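Molybdate-binding protein MolA (Haemophilus influenzae, PDB 3PSH) binds molybdate and tungstate, but not sulfate or phosphate, in the periplasm and serves the low-affinity ABC importer MolBCA that brings molybdate into the cell. Local coordinates at residues A[21-25]-A[26-30]; A[31-35]-A[36-40]; A[42-45]-A[46-50]. All coordinates share one frame; numbering follows the deposited sequence.

Contact 1. Residues A[21-25]-A[26-30]. With MOO (molybdate ion), chain B.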
loop_
_atom_site.group_PDB
_atom_site.type_symbol
_atom_site.label_atom_id
_atom_site.label_comp_id
_atom_site.label_asym_id
_atom_site.label_seq_id
_atom_site.Cartn_x
_atom_site.Cartn_y
_atom_site.Cartn_z
ATOM N N ALA A 21 4.338 18.466 9.739
ATOM C CA ALA A 21 4.522 17.879 8.421
ATOM C C ALA A 21 3.142 17.863 7.748
ATOM O O ALA A 21 2.099 17.662 8.455
ATOM C CB ALA A 21 4.981 16.412 8.615
ATOM N N VAL A 22 3.168 17.947 6.420
ATOM C CA VAL A 22 1.862 17.750 5.715
ATOM C C VAL A 22 2.088 16.488 4.884
ATOM O O VAL A 22 3.098 16.374 4.228
ATOM C CB VAL A 22 1.526 19.015 4.889
ATOM C CG1 VAL A 22 0.370 18.690 3.899
ATOM C CG2 VAL A 22 1.016 20.053 5.923
ATOM N N VAL A 23 1.163 15.526 4.968
ATOM C CA VAL A 23 1.439 14.236 4.340
ATOM C C VAL A 23 0.443 13.983 3.203
ATOM O O VAL A 23 -0.716 13.674 3.468
ATOM C CB VAL A 23 1.379 13.039 5.392
ATOM C CG1 VAL A 23 1.656 11.759 4.599
ATOM C CG2 VAL A 23 2.462 13.291 6.463
ATOM N N LEU A 24 0.909 14.227 1.965
ATOM C CA LEU A 24 0.005 14.176 0.775
ATOM C C LEU A 24 -0.014 12.832 0.038
ATOM O O LEU A 24 -0.051 12.771 -1.202
ATOM C CB LEU A 24 0.278 15.385 -0.187
ATOM C CG LEU A 24 0.141 16.835 0.488
ATOM C CD1 LEU A 24 0.386 17.860 -0.610
ATOM C CD2 LEU A 24 -1.223 17.014 1.229
ATOM N N GLN A 25 0.153 11.766 0.798
ATOM C CA GLN A 25 0.219 10.398 0.244
ATOM C C GLN A 25 -0.299 9.499 1.362
ATOM O O GLN A 25 0.215 9.586 2.509
ATOM C CB GLN A 25 1.675 10.060 -0.106
ATOM C CG GLN A 25 1.728 8.740 -0.988
ATOM C CD GLN A 25 2.970 7.940 -0.829
ATOM O OE1 GLN A 25 3.643 7.638 -1.862
ATOM N NE2 GLN A 25 3.357 7.633 0.396
ATOM N N HIS A 26 -1.322 8.618 1.129
ATOM C CA HIS A 26 -1.873 7.704 2.097
ATOM C C HIS A 26 -0.908 6.614 2.577
ATOM O O HIS A 26 -0.922 6.223 3.719
ATOM C CB HIS A 26 -3.175 7.035 1.576
ATOM C CG HIS A 26 -3.048 6.428 0.201
ATOM N ND1 HIS A 26 -2.771 7.175 -0.923
ATOM C CD2 HIS A 26 -3.241 5.155 -0.244
ATOM C CE1 HIS A 26 -2.771 6.401 -2.002
ATOM N NE2 HIS A 26 -2.971 5.158 -1.595
ATOM N N GLN A 27 -0.003 6.217 1.683
ATOM C CA GLN A 27 0.950 5.151 2.062
ATOM C C GLN A 27 1.882 5.663 3.142
ATOM O O GLN A 27 2.109 5.020 4.188
ATOM C CB GLN A 27 1.779 4.626 0.906
ATOM C CG GLN A 27 0.741 3.941 -0.060
ATOM C CD GLN A 27 0.364 4.789 -1.213
ATOM O OE1 GLN A 27 0.399 6.021 -1.185
ATOM N NE2 GLN A 27 -0.053 4.088 -2.305
ATOM N N THR A 28 2.444 6.846 2.874
ATOM C CA THR A 28 3.315 7.412 3.922
ATOM C C THR A 28 2.470 7.719 5.206
ATOM O O THR A 28 2.969 7.515 6.306
ATOM C CB THR A 28 3.887 8.724 3.444
ATOM O OG1 THR A 28 4.871 8.488 2.425
ATOM C CG2 THR A 28 4.506 9.500 4.604
ATOM N N LEU A 29 1.211 8.192 5.088
ATOM C CA LEU A 29 0.379 8.466 6.241
ATOM C C LEU A 29 0.261 7.200 7.100
ATOM O O LEU A 29 0.399 7.284 8.290
ATOM C CB LEU A 29 -1.009 9.043 5.787
ATOM C CG LEU A 29 -1.971 9.462 6.915
ATOM C CD1 LEU A 29 -1.195 10.353 7.991
ATOM C CD2 LEU A 29 -3.069 10.254 6.227
ATOM N N ASN A 30 -0.026 6.041 6.477
ATOM C CA ASN A 30 -0.273 4.803 7.227
ATOM C C ASN A 30 1.071 4.434 7.915
ATOM O O ASN A 30 1.057 4.010 9.032
ATOM C CB ASN A 30 -0.740 3.735 6.205
ATOM C CG ASN A 30 -0.950 2.379 6.854
ATOM O OD1 ASN A 30 -1.393 2.296 8.032
ATOM N ND2 ASN A 30 -0.685 1.329 6.080
HETATM MO MO MOO B . -2.296 2.111 -4.108
HETATM O O1 MOO B . -3.105 0.770 -4.747
HETATM O O2 MOO B . -1.747 3.168 -5.353
HETATM O O3 MOO B . -0.930 1.592 -3.235
HETATM O O4 MOO B . -3.332 2.786 -2.945
#
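V23 packs against T28 and L29 where strand 21-24 runs into helix 26-34, the first connection of a beta-alpha-beta unit in the Fe/B12-type periplasmic binding fold. This inner side is apolar and close. V23 CG1 lies 3.6 Å from T28 CG2, the two side chains meeting at a slant, and 4.0 Å from L29 CB. The torsion of V23 holds CG1 opposite its own backbone N (chi1 179°), which directs this methyl at the first helical turn, while F89 of strand 87-91 touches both V23 and T28. The helix start is fastened by its N-cap residue: L29 N donates to Q25 O over 3.1 Å, closing the first turn.

Toward the binding cleft, polar bonds to the anion take over. H26 points away from the strand, whereas Q27 keeps OE1 against Q25 CG, at 3.0 Å, and sends NE2 to the ion. Q27 OE1 also sits 3.2 Å above one face of the H26 ring, displaced toward its rim, so the amide flanks the imidazole as both approach molybdate. Y196, R243, G279 and Y280 complete the grip on the oxyanion. H26 NE2 meets molybdate O4 at its ring edge, in plane, at 2.8 Å with a fairly straight N-H...O angle of 162°; Q27 NE2 reaches molybdate O3 over the same 2.8 Å, but its bond is bent to 139°.

Contact 2. Residues A[31-35]-A[36-40]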
loop_
_atom_site.group_PDB
_atom_site.type_symbol
_atom_site.label_atom_id
_atom_site.label_comp_id
_atom_site.label_asym_id
_atom_site.label_seq_id
_atom_site.Cartn_x
_atom_site.Cartn_y
_atom_site.Cartn_z
ATOM N N ILE A 31 2.175 4.573 7.204
ATOM C CA ILE A 31 3.508 4.359 7.880
ATOM C C ILE A 31 3.675 5.255 9.103
ATOM O O ILE A 31 4.085 4.773 10.176
ATOM C CB ILE A 31 4.688 4.384 6.852
ATOM C CG1 ILE A 31 4.580 3.207 5.835
ATOM C CG2 ILE A 31 6.094 4.515 7.641
ATOM C CD1 ILE A 31 5.401 3.374 4.622
ATOM N N ALA A 32 3.407 6.549 8.927
ATOM C CA ALA A 32 3.589 7.505 10.040
ATOM C C ALA A 32 2.707 7.149 11.202
ATOM O O ALA A 32 3.148 7.312 12.381
ATOM C CB ALA A 32 3.260 8.961 9.630
ATOM N N VAL A 33 1.489 6.636 10.920
ATOM C CA VAL A 33 0.623 6.245 12.008
ATOM C C VAL A 33 1.323 5.095 12.749
ATOM O O VAL A 33 1.294 4.983 14.004
ATOM C CB VAL A 33 -0.804 5.831 11.454
ATOM C CG1 VAL A 33 -1.606 5.047 12.533
ATOM C CG2 VAL A 33 -1.547 7.065 10.945
ATOM N N GLN A 34 1.930 4.203 11.986
ATOM C CA GLN A 34 2.540 3.018 12.632
ATOM C C GLN A 34 3.875 3.320 13.311
ATOM O O GLN A 34 4.504 2.473 13.950
ATOM C CB GLN A 34 2.694 1.819 11.673
ATOM C CG GLN A 34 1.284 1.367 11.169
ATOM C CD GLN A 34 1.445 0.242 10.134
ATOM O OE1 GLN A 34 1.945 -0.855 10.479
ATOM N NE2 GLN A 34 1.101 0.537 8.859
ATOM N N LEU A 35 4.443 4.474 12.974
ATOM C CA LEU A 35 5.636 5.011 13.662
ATOM C C LEU A 35 5.211 5.873 14.876
ATOM O O LEU A 35 6.128 6.382 15.599
ATOM C CB LEU A 35 6.421 5.881 12.664
ATOM C CG LEU A 35 7.110 5.152 11.547
ATOM C CD1 LEU A 35 7.805 6.228 10.722
ATOM C CD2 LEU A 35 8.145 4.037 12.038
ATOM N N ASP A 36 3.900 5.979 15.153
ATOM C CA ASP A 36 3.320 6.793 16.301
ATOM C C ASP A 36 3.829 8.230 16.091
ATOM O O ASP A 36 4.233 8.884 17.080
ATOM C CB ASP A 36 3.835 6.365 17.713
ATOM C CG ASP A 36 2.848 6.737 18.861
ATOM O OD1 ASP A 36 1.737 7.258 18.605
ATOM O OD2 ASP A 36 3.258 6.525 20.048
ATOM N N ALA A 37 3.702 8.743 14.849
ATOM C CA ALA A 37 4.223 10.097 14.471
ATOM C C ALA A 37 3.124 11.129 14.235
ATOM O O ALA A 37 3.415 12.285 13.878
ATOM C CB ALA A 37 5.165 10.026 13.171
ATOM N N THR A 38 1.858 10.804 14.510
ATOM C CA THR A 38 0.783 11.754 14.055
ATOM C C THR A 38 0.704 13.102 14.780
ATOM O O THR A 38 0.145 14.022 14.283
ATOM C CB THR A 38 -0.608 11.127 14.079
ATOM O OG1 THR A 38 -0.869 10.800 15.416
ATOM C CG2 THR A 38 -0.610 9.820 13.229
ATOM N N LYS A 39 1.302 13.185 15.956
ATOM C CA LYS A 39 1.325 14.477 16.645
ATOM C C LYS A 39 2.241 15.466 15.904
ATOM O O LYS A 39 2.228 16.662 16.180
ATOM C CB LYS A 39 1.975 14.286 17.958
ATOM C CG LYS A 39 1.137 13.749 19.065
ATOM C CD LYS A 39 2.142 13.265 20.117
ATOM C CE LYS A 39 1.605 12.070 20.906
ATOM N NZ LYS A 39 1.890 10.723 20.273
ATOM N N GLN A 40 3.098 14.930 15.071
ATOM C CA GLN A 40 3.993 15.750 14.203
ATOM C C GLN A 40 3.428 16.069 12.837
ATOM O O GLN A 40 4.146 16.524 11.986
ATOM C CB GLN A 40 5.369 15.100 14.100
ATOM C CG GLN A 40 6.017 14.937 15.462
ATOM C CD GLN A 40 7.133 13.933 15.424
ATOM O OE1 GLN A 40 8.247 14.223 14.974
ATOM N NE2 GLN A 40 6.791 12.665 15.778
#
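A32 O, near the end of helix 26-34, is claimed by A37 N at 2.9 Å, a bond that spans five residues and draws the chain back over the last turn. The neighbouring acceptor, V33 O, takes D36 N at 3.0 Å. That donor stands above the carbonyl plane, 68° out of it, and R320 NH2 supplies V33 O with a second hydrogen bond. One residue earlier, L35 N is satisfied by I31 O at 2.8 Å. The backward bonds of A37 N and D36 N, together with the positive phi of D36 (57°), define a Schellman motif, and its usual apolar pair is present too: A32 CB and A37 CB lie 4.2 Å apart. T38 separates its branches. Its CG2 packs obliquely on V33 CG2 at 3.7 Å, with chi1 of 62° placing the methyl beside the backbone N, while OG1 is hydrogen-bonded to E62 OE2. The amide of Q34 is held at both ends, OE1 by Y314 OH and NE2 by E284 OE1. D36 is more loosely engaged, since its OD1 has long ion pairs to K39 NZ and to R320 NE. Beyond the turn, Q40 N returns to A37 O at 2.9 Å.

Contact 3. Residues A[42-45]-A[46-50]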
loop_
_atom_site.group_PDB
_atom_site.type_symbol
_atom_site.label_atom_id
_atom_site.label_comp_id
_atom_site.label_asym_id
_atom_site.label_seq_id
_atom_site.Cartn_x
_atom_site.Cartn_y
_atom_site.Cartn_z
ATOM N N VAL A 42 0.237 18.011 10.562
ATOM C CA VAL A 42 -0.807 19.020 10.669
ATOM C C VAL A 42 -1.662 19.114 9.404
ATOM O O VAL A 42 -2.644 19.891 9.395
ATOM C CB VAL A 42 -0.250 20.404 10.996
ATOM C CG1 VAL A 42 0.411 20.351 12.407
ATOM C CG2 VAL A 42 0.625 20.856 9.859
ATOM N N GLY A 43 -1.300 18.350 8.327
ATOM C CA GLY A 43 -2.279 18.215 7.202
ATOM C C GLY A 43 -2.049 16.906 6.468
ATOM O O GLY A 43 -0.998 16.314 6.606
ATOM N N VAL A 44 -3.078 16.493 5.763
ATOM C CA VAL A 44 -2.996 15.190 5.078
ATOM C C VAL A 44 -3.773 15.338 3.769
ATOM O O VAL A 44 -4.578 16.291 3.646
ATOM C CB VAL A 44 -3.658 14.036 6.011
ATOM C CG1 VAL A 44 -2.895 13.847 7.320
ATOM C CG2 VAL A 44 -5.121 14.273 6.266
ATOM N N LEU A 45 -3.522 14.443 2.793
ATOM C CA LEU A 45 -4.277 14.421 1.555
ATOM C C LEU A 45 -5.802 14.479 1.772
ATOM O O LEU A 45 -6.372 13.819 2.622
ATOM C CB LEU A 45 -3.909 13.206 0.652
ATOM C CG LEU A 45 -4.249 11.795 1.210
ATOM C CD1 LEU A 45 -4.082 10.749 0.060
ATOM C CD2 LEU A 45 -3.565 11.344 2.420
ATOM N N SER A 46 -6.443 15.272 0.951
ATOM C CA SER A 46 -7.888 15.464 1.167
ATOM C C SER A 46 -8.757 14.191 0.859
ATOM O O SER A 46 -9.881 14.092 1.401
ATOM C CB SER A 46 -8.360 16.673 0.327
ATOM O OG SER A 46 -8.220 16.425 -1.085
ATOM N N ASN A 47 -8.206 13.248 0.050
ATOM C CA ASN A 47 -8.856 11.941 -0.192
ATOM C C ASN A 47 -8.428 10.817 0.738
ATOM O O ASN A 47 -8.509 9.623 0.326
ATOM C CB ASN A 47 -8.701 11.585 -1.686
ATOM C CG ASN A 47 -7.293 11.638 -2.191
ATOM O OD1 ASN A 47 -6.419 12.344 -1.642
ATOM N ND2 ASN A 47 -7.046 10.883 -3.299
ATOM N N TRP A 48 -7.986 11.170 1.948
ATOM C CA TRP A 48 -7.513 10.119 2.928
ATOM C C TRP A 48 -8.589 9.086 3.285
ATOM O O TRP A 48 -8.286 7.865 3.290
ATOM C CB TRP A 48 -6.812 10.746 4.120
ATOM C CG TRP A 48 -7.737 11.471 5.050
ATOM C CD1 TRP A 48 -8.120 12.820 5.002
ATOM C CD2 TRP A 48 -8.375 10.902 6.190
ATOM N NE1 TRP A 48 -8.991 13.079 6.060
ATOM C CE2 TRP A 48 -9.142 11.931 6.816
ATOM C CE3 TRP A 48 -8.427 9.584 6.742
ATOM C CZ2 TRP A 48 -9.924 11.681 8.023
ATOM C CZ3 TRP A 48 -9.215 9.333 7.965
ATOM C CH2 TRP A 48 -9.954 10.378 8.558
ATOM N N LYS A 49 -9.845 9.497 3.453
ATOM C CA LYS A 49 -10.811 8.457 3.836
ATOM C C LYS A 49 -11.035 7.498 2.641
ATOM O O LYS A 49 -11.169 6.311 2.825
ATOM C CB LYS A 49 -12.155 9.129 4.195
ATOM C CG LYS A 49 -12.055 9.909 5.516
ATOM C CD LYS A 49 -13.448 10.536 5.991
ATOM C CE LYS A 49 -13.279 11.423 7.286
ATOM N NZ LYS A 49 -14.638 12.188 7.289
ATOM N N LYS A 50 -11.109 8.006 1.459
ATOM C CA LYS A 50 -11.288 7.112 0.271
ATOM C C LYS A 50 -10.102 6.125 0.097
ATOM O O LYS A 50 -10.304 4.867 -0.038
ATOM C CB LYS A 50 -11.562 7.865 -1.011
ATOM C CG LYS A 50 -11.659 6.919 -2.140
ATOM C CD LYS A 50 -12.454 7.573 -3.269
ATOM C CE LYS A 50 -12.866 6.564 -4.322
ATOM N NZ LYS A 50 -11.682 6.619 -5.212
#
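A type I beta turn from L45 to W48 carries the chain from strand 41-44, an outermost strand of the parallel four-stranded sheet, into the short helix 48-52. Its closing bond runs from W48 N to L45 O over 3.2 Å and is bent, with an N-H...O angle of 138°; the donor stands 55° above the carbonyl plane. The same oxygen also lies at the edge of the indole, in the plane of the ring, 3.1 Å from W48 CD1.

Around this carbonyl the side chains close in from both ends of the turn. V44 CG2 comes within 3.6 Å of W48 CD1, approaching the indole obliquely, while L45 CD2 rests on W48 CB at 3.7 Å. L45 CG is placed between its backbone N and carbonyl carbon (chi1 65°), which folds the isobutyl group back over the turn. From there its other methyl, CD1, meets N47 OD1 at 3.3 Å, the two side chains crossing at about a right angle. Further along the helix, K49 CG lies over one face of the indole, offset toward the rim, and K49 NZ forms a salt bridge with E64. On the side of helix 26-34, L45 packs on H26 and L29.

N47 occupies the N-cap position, yet its side chain makes no capping bond, and OD1 is buried against L45 without a polar partner. A backbone bond between S46 and G70 ties the turn to the neighbouring chain segment. Within 42-50, the turn is closed by one bent backbone bond, probably supplemented by a weak C-H...O attraction from W48 CD1 to L45 O, and by apolar packing of V44 CG2 against the indole and L45 CD2 against W48 CB.

How the contacts relate
The three contacts follow the chain through one beta-alpha-beta unit: contact 1 starts its helix, contact 2 ends it, and contact 3 leaves the second strand. Contacts 1 and 3, with centres about 8 Å apart, are joined by the sheet, where V23 N lies 2.8 Å from G43 O and A21 O lies 2.8 Å from V42 N. Contact 2, centred about 10 Å from contact 1, returns to it through A21 N and Q40 O, 3.0 Å apart. Of the three, contact 1 is the one that touches molybdate. The side chain of L45 in contact 3 is about 9 Å from the ion, behind H26, and that of Q34 in contact 2 about 12 Å.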